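Local coordinates for D-glycero-beta-D-manno-heptose-1,7-bisphosphate 7-phosphatase (Mesorhizobium loti, PDB 2O2X), which removes the phosphate at C-7 of D-glycero-beta-D-manno-heptose 1,7-bisphosphate, a magnesium-dependent hydrolysis that yields D-glycero-beta-D-manno-heptose 1-phosphate, at residues S82-G87 / G126-P131; A119-G124 / P134-N139. All coordinates share one frame; numbering follows the deposited sequence.

Contact 1: S82-G87 / G126-P131; sequences SGIARG and GPLAIP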
loop_
_atom_site.group_PDB
_atom_site.type_symbol
_atom_site.label_atom_id
_atom_site.label_comp_id
_atom_site.label_asym_id
_atom_site.label_seq_id
_atom_site.Cartn_x
_atom_site.Cartn_y
_atom_site.Cartn_z
ATOM N N SER A 82 -7.243 -11.262 2.614
ATOM C CA SER A 82 -7.877 -12.546 2.291
ATOM C C SER A 82 -8.570 -13.176 3.474
ATOM O O SER A 82 -9.456 -14.006 3.281
ATOM C CB SER A 82 -6.850 -13.530 1.743
ATOM O OG SER A 82 -5.964 -13.956 2.765
ATOM N N GLY A 83 -8.209 -12.788 4.691
ATOM C CA GLY A 83 -8.850 -13.352 5.869
ATOM C C GLY A 83 -10.343 -13.105 5.859
ATOM O O GLY A 83 -11.094 -13.856 6.475
ATOM N N ILE A 84 -10.791 -12.044 5.175
ATOM C CA ILE A 84 -12.208 -11.737 5.073
ATOM C C ILE A 84 -12.931 -12.801 4.253
ATOM O O ILE A 84 -13.936 -13.332 4.709
ATOM C CB ILE A 84 -12.431 -10.280 4.540
ATOM C CG1 ILE A 84 -11.852 -9.295 5.559
ATOM C CG2 ILE A 84 -13.909 -10.003 4.318
ATOM C CD1 ILE A 84 -11.828 -7.855 5.131
ATOM N N ALA A 85 -12.417 -13.152 3.083
ATOM C CA ALA A 85 -13.009 -14.225 2.288
ATOM C C ALA A 85 -12.985 -15.560 3.011
ATOM O O ALA A 85 -13.856 -16.424 2.778
ATOM C CB ALA A 85 -12.317 -14.359 0.958
ATOM N N ARG A 86 -11.960 -15.747 3.828
ATOM C CA ARG A 86 -11.743 -17.019 4.535
ATOM C C ARG A 86 -12.513 -17.130 5.842
ATOM O O ARG A 86 -12.465 -18.156 6.510
ATOM C CB ARG A 86 -10.261 -17.201 4.758
ATOM C CG ARG A 86 -9.518 -17.210 3.441
ATOM C CD ARG A 86 -8.047 -17.090 3.589
ATOM N NE ARG A 86 -7.444 -18.400 3.660
ATOM C CZ ARG A 86 -6.202 -18.655 3.269
ATOM N NH1 ARG A 86 -5.415 -17.678 2.801
ATOM N NH2 ARG A 86 -5.749 -19.889 3.356
ATOM N N GLY A 87 -13.214 -16.071 6.218
ATOM C CA GLY A 87 -14.080 -16.117 7.419
ATOM C C GLY A 87 -13.351 -15.869 8.727
ATOM O O GLY A 87 -13.930 -15.971 9.834
ATOM N N GLY A 126 -17.615 -19.187 0.262
ATOM C CA GLY A 126 -18.780 -18.409 -0.015
ATOM C C GLY A 126 -18.541 -17.475 -1.165
ATOM O O GLY A 126 -17.593 -17.633 -1.960
ATOM N N PRO A 127 -19.413 -16.450 -1.282
ATOM C CA PRO A 127 -19.365 -15.600 -2.463
ATOM C C PRO A 127 -18.089 -14.775 -2.662
ATOM O O PRO A 127 -17.814 -14.330 -3.770
ATOM C CB PRO A 127 -20.607 -14.697 -2.309
ATOM C CG PRO A 127 -20.941 -14.740 -0.923
ATOM C CD PRO A 127 -20.477 -16.052 -0.354
ATOM N N LEU A 128 -17.318 -14.602 -1.588
ATOM C CA LEU A 128 -16.035 -13.895 -1.693
ATOM C C LEU A 128 -14.872 -14.755 -2.186
ATOM O O LEU A 128 -13.768 -14.241 -2.365
ATOM C CB LEU A 128 -15.649 -13.246 -0.354
ATOM C CG LEU A 128 -16.631 -12.215 0.215
ATOM C CD1 LEU A 128 -16.184 -11.768 1.585
ATOM C CD2 LEU A 128 -16.798 -11.059 -0.718
ATOM N N ALA A 129 -15.115 -16.046 -2.423
ATOM C CA ALA A 129 -14.075 -16.974 -2.901
ATOM C C ALA A 129 -13.815 -16.846 -4.431
ATOM O O ALA A 129 -13.768 -17.827 -5.174
ATOM C CB ALA A 129 -14.406 -18.361 -2.499
ATOM N N ILE A 130 -13.637 -15.606 -4.886
ATOM C CA ILE A 130 -13.259 -15.292 -6.245
ATOM C C ILE A 130 -11.758 -15.419 -6.362
ATOM O O ILE A 130 -11.025 -14.744 -5.586
ATOM C CB ILE A 130 -13.713 -13.871 -6.629
ATOM C CG1 ILE A 130 -15.256 -13.820 -6.542
ATOM C CG2 ILE A 130 -13.183 -13.484 -7.988
ATOM C CD1 ILE A 130 -15.864 -12.488 -6.760
ATOM N N PRO A 131 -11.284 -16.357 -7.199
ATOM C CA PRO A 131 -9.861 -16.676 -7.182
ATOM C C PRO A 131 -8.878 -15.720 -7.807
ATOM O O PRO A 131 -7.716 -15.710 -7.378
ATOM C CB PRO A 131 -9.780 -18.043 -7.893
ATOM C CG PRO A 131 -10.961 -18.116 -8.684
ATOM C CD PRO A 131 -12.031 -17.290 -8.062
#
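A85, in the short helix 82-85, and L128, inside the type I beta turn from G126 to A129, bring the two backbones closest together, their CA atoms 5.0 Å apart. The helix ends in a Schellman motif at G87, whose phi is positive (83°). R86 N to S82 O and G87 N to I84 O are bonds of this short, weakly bonded helix. In the other segment A129 N closes the turn on G126 O, and A129 is the centre of an inverse gamma turn. No hydrogen bond joins the two segments; they meet by van der Waals packing, mostly between apolar side chains. L128 points at the helix, and its CB lies 3.7 Å from CB of A85. The same methyl of A85 sits 3.6 Å from the carbonyl O of L128, so that it meets both side chain and backbone of the turn. Further out, CD1 of L128 reaches CG2 of I84 at 4.0 Å; CG2 stands anti to the backbone N of I84, while CG1 and CD1 of I84 lead away from the turn. A backbone hydrogen bond between A85 and V125 ties the helix to the residue before the turn. The packing sets the loop between strand 114-118 and helix 141-150 against the helical turn that follows strand 75-80 in this HAD-type fold, and S82, which starts that turn, is a probable substrate-binding residue.

Contact 2: A119-G124 / P134-N139; sequences AYHEAG and PMRKPN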
loop_
_atom_site.group_PDB
_atom_site.type_symbol
_atom_site.label_atom_id
_atom_site.label_comp_id
_atom_site.label_asym_id
_atom_site.label_seq_id
_atom_site.Cartn_x
_atom_site.Cartn_y
_atom_site.Cartn_z
ATOM N N ALA A 119 -10.657 -8.219 -0.466
ATOM C CA ALA A 119 -10.940 -9.403 0.365
ATOM C C ALA A 119 -10.905 -10.717 -0.403
ATOM O O ALA A 119 -10.768 -11.779 0.212
ATOM C CB ALA A 119 -12.277 -9.257 1.020
ATOM N N TYR A 120 -11.097 -10.664 -1.713
ATOM C CA TYR A 120 -11.338 -11.874 -2.497
ATOM C C TYR A 120 -10.151 -12.827 -2.488
ATOM O O TYR A 120 -8.992 -12.411 -2.655
ATOM C CB TYR A 120 -11.630 -11.503 -3.941
ATOM C CG TYR A 120 -12.862 -10.635 -4.148
ATOM C CD1 TYR A 120 -14.116 -11.047 -3.708
ATOM C CD2 TYR A 120 -12.781 -9.419 -4.820
ATOM C CE1 TYR A 120 -15.265 -10.246 -3.921
ATOM C CE2 TYR A 120 -13.923 -8.623 -5.041
ATOM C CZ TYR A 120 -15.145 -9.049 -4.594
ATOM O OH TYR A 120 -16.257 -8.253 -4.800
ATOM N N HIS A 121 -10.411 -14.121 -2.320
ATOM C CA HIS A 121 -9.337 -15.106 -2.340
ATOM C C HIS A 121 -9.867 -16.460 -2.759
ATOM O O HIS A 121 -10.959 -16.841 -2.346
ATOM C CB HIS A 121 -8.696 -15.183 -0.949
ATOM C CG HIS A 121 -7.437 -15.998 -0.878
ATOM N ND1 HIS A 121 -7.431 -17.367 -0.687
ATOM C CD2 HIS A 121 -6.138 -15.622 -0.937
ATOM C CE1 HIS A 121 -6.178 -17.795 -0.652
ATOM N NE2 HIS A 121 -5.373 -16.755 -0.792
ATOM N N GLU A 122 -9.036 -17.205 -3.480
ATOM C CA GLU A 122 -9.399 -18.550 -4.016
ATOM C C GLU A 122 -9.790 -19.561 -2.950
ATOM O O GLU A 122 -10.616 -20.454 -3.218
ATOM C CB GLU A 122 -8.252 -19.110 -4.856
ATOM C CG GLU A 122 -6.971 -19.380 -4.113
ATOM C CD GLU A 122 -6.869 -20.780 -3.544
ATOM O OE1 GLU A 122 -7.657 -21.677 -3.948
ATOM O OE2 GLU A 122 -5.968 -20.987 -2.695
ATOM N N ALA A 123 -9.209 -19.435 -1.757
ATOM C CA ALA A 123 -9.460 -20.353 -0.660
ATOM C C ALA A 123 -10.550 -19.885 0.272
ATOM O O ALA A 123 -10.726 -20.399 1.374
ATOM C CB ALA A 123 -8.166 -20.614 0.118
ATOM N N GLY A 124 -11.334 -18.907 -0.168
ATOM C CA GLY A 124 -12.390 -18.398 0.618
ATOM C C GLY A 124 -13.513 -19.394 0.695
ATOM O O GLY A 124 -13.502 -20.456 0.053
ATOM N N PRO A 134 -9.414 -8.911 -10.343
ATOM C CA PRO A 134 -8.550 -7.838 -10.825
ATOM C C PRO A 134 -8.005 -6.901 -9.724
ATOM O O PRO A 134 -6.970 -6.270 -9.948
ATOM C CB PRO A 134 -9.441 -7.045 -11.781
ATOM C CG PRO A 134 -10.499 -7.931 -12.167
ATOM C CD PRO A 134 -10.684 -8.972 -11.096
HETATM N N MSE A 135 -8.671 -6.825 -8.579
HETATM C CA MSE A 135 -8.214 -5.971 -7.479
HETATM C C MSE A 135 -7.271 -6.665 -6.530
HETATM O O MSE A 135 -6.711 -6.021 -5.646
HETATM C CB MSE A 135 -9.378 -5.423 -6.671
HETATM C CG MSE A 135 -10.285 -4.545 -7.481
HETATM SE SE MSE A 135 -9.495 -2.851 -8.037
HETATM C CE MSE A 135 -9.700 -1.961 -6.663
ATOM N N ARG A 136 -7.089 -7.971 -6.682
ATOM C CA ARG A 136 -6.265 -8.740 -5.743
ATOM C C ARG A 136 -4.851 -8.799 -6.305
ATOM O O ARG A 136 -4.626 -9.366 -7.363
ATOM C CB ARG A 136 -6.787 -10.154 -5.529
ATOM C CG ARG A 136 -5.934 -10.905 -4.531
ATOM C CD ARG A 136 -6.193 -12.391 -4.492
ATOM N NE ARG A 136 -5.214 -13.080 -3.663
ATOM C CZ ARG A 136 -4.156 -13.741 -4.124
ATOM N NH1 ARG A 136 -3.921 -13.859 -5.438
ATOM N NH2 ARG A 136 -3.342 -14.330 -3.245
ATOM N N LYS A 137 -3.883 -8.227 -5.592
ATOM C CA LYS A 137 -2.458 -8.310 -5.978
ATOM C C LYS A 137 -2.115 -9.793 -6.045
ATOM O O LYS A 137 -2.520 -10.542 -5.165
ATOM C CB LYS A 137 -1.570 -7.598 -4.966
ATOM C CG LYS A 137 -1.867 -6.137 -4.743
ATOM C CD LYS A 137 -1.008 -5.531 -3.616
ATOM C CE LYS A 137 -1.331 -6.101 -2.242
ATOM N NZ LYS A 137 -0.420 -5.562 -1.153
ATOM N N PRO A 138 -1.331 -10.224 -7.064
ATOM C CA PRO A 138 -0.535 -9.442 -8.018
ATOM C C PRO A 138 -1.253 -8.715 -9.167
ATOM O O PRO A 138 -0.595 -7.967 -9.905
ATOM C CB PRO A 138 0.447 -10.486 -8.565
ATOM C CG PRO A 138 -0.386 -11.736 -8.572
ATOM C CD PRO A 138 -1.126 -11.674 -7.261
ATOM N N ASN A 139 -2.560 -8.884 -9.332
ATOM C CA ASN A 139 -3.260 -8.072 -10.305
ATOM C C ASN A 139 -3.172 -6.596 -9.857
ATOM O O ASN A 139 -3.129 -6.308 -8.649
ATOM C CB ASN A 139 -4.699 -8.530 -10.502
ATOM C CG ASN A 139 -4.798 -9.948 -11.042
ATOM O OD1 ASN A 139 -4.038 -10.338 -11.917
ATOM N ND2 ASN A 139 -5.723 -10.721 -10.510
#
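This is a partly buried contact between two arms of one long loop, running from strand 114-118 to helix 141-150, in which the side chain of R136 lies against the backbone of Y120 and the ring of H121. No hydrogen bond crosses it. The closest approach is from CD of R136 to the carbonyl O of Y120, 3.3 Å. CG of R136 stands anti to the backbone N (chi1 -179°), and the chain stays extended as far as NE, which carries the guanidinium out beside H121. There NE and NH2 each come to 3.8 Å from CD2 of H121, with the ring and guanidinium planes 81° apart, too steep for parallel stacking. ND1 of H121 accepts a hydrogen bond from A123 N at 2.9 Å, the donor lying 27° out of the ring plane; this ties the imidazole to its own type I turn. R136 is thought to contribute to substrate recognition, and an alanine here would probably open a gap beside the H121 ring and the Y120 carbonyl and take the cation from the recognition site. Next to R136, K137 turns into the active site, where its NZ forms salt bridges with D37, the probable nucleophile, and with D166. H121 packs on S82 of helix 82-85, M135 on M142 and E145 of helix 141-150, and P138 on Q168 and R172 of helix 164-172.

Overall arrangement
The two contacts lie side by side, their centres 8 Å apart, and their segments alternate along the chain: 82-87, 119-124, 126-131, 134-139. Three of the four belong to the loop between strand 114-118 and helix 141-150, while 82-87 follows strand 75-80, the neighbour of 114-118 in the central sheet. They touch directly, for example where CB of A85 meets the carbonyl O of A119 at 3.1 Å and the carbonyl O of L128 meets CD1 of Y120 at 3.5 Å. Contact 1 is the more distant from the chain's centre. The loop and the helix thus bring S82, against H121, and R136, across contact 2, into one neighbourhood, with K137 next to R136 in sequence; all three probably bind substrate.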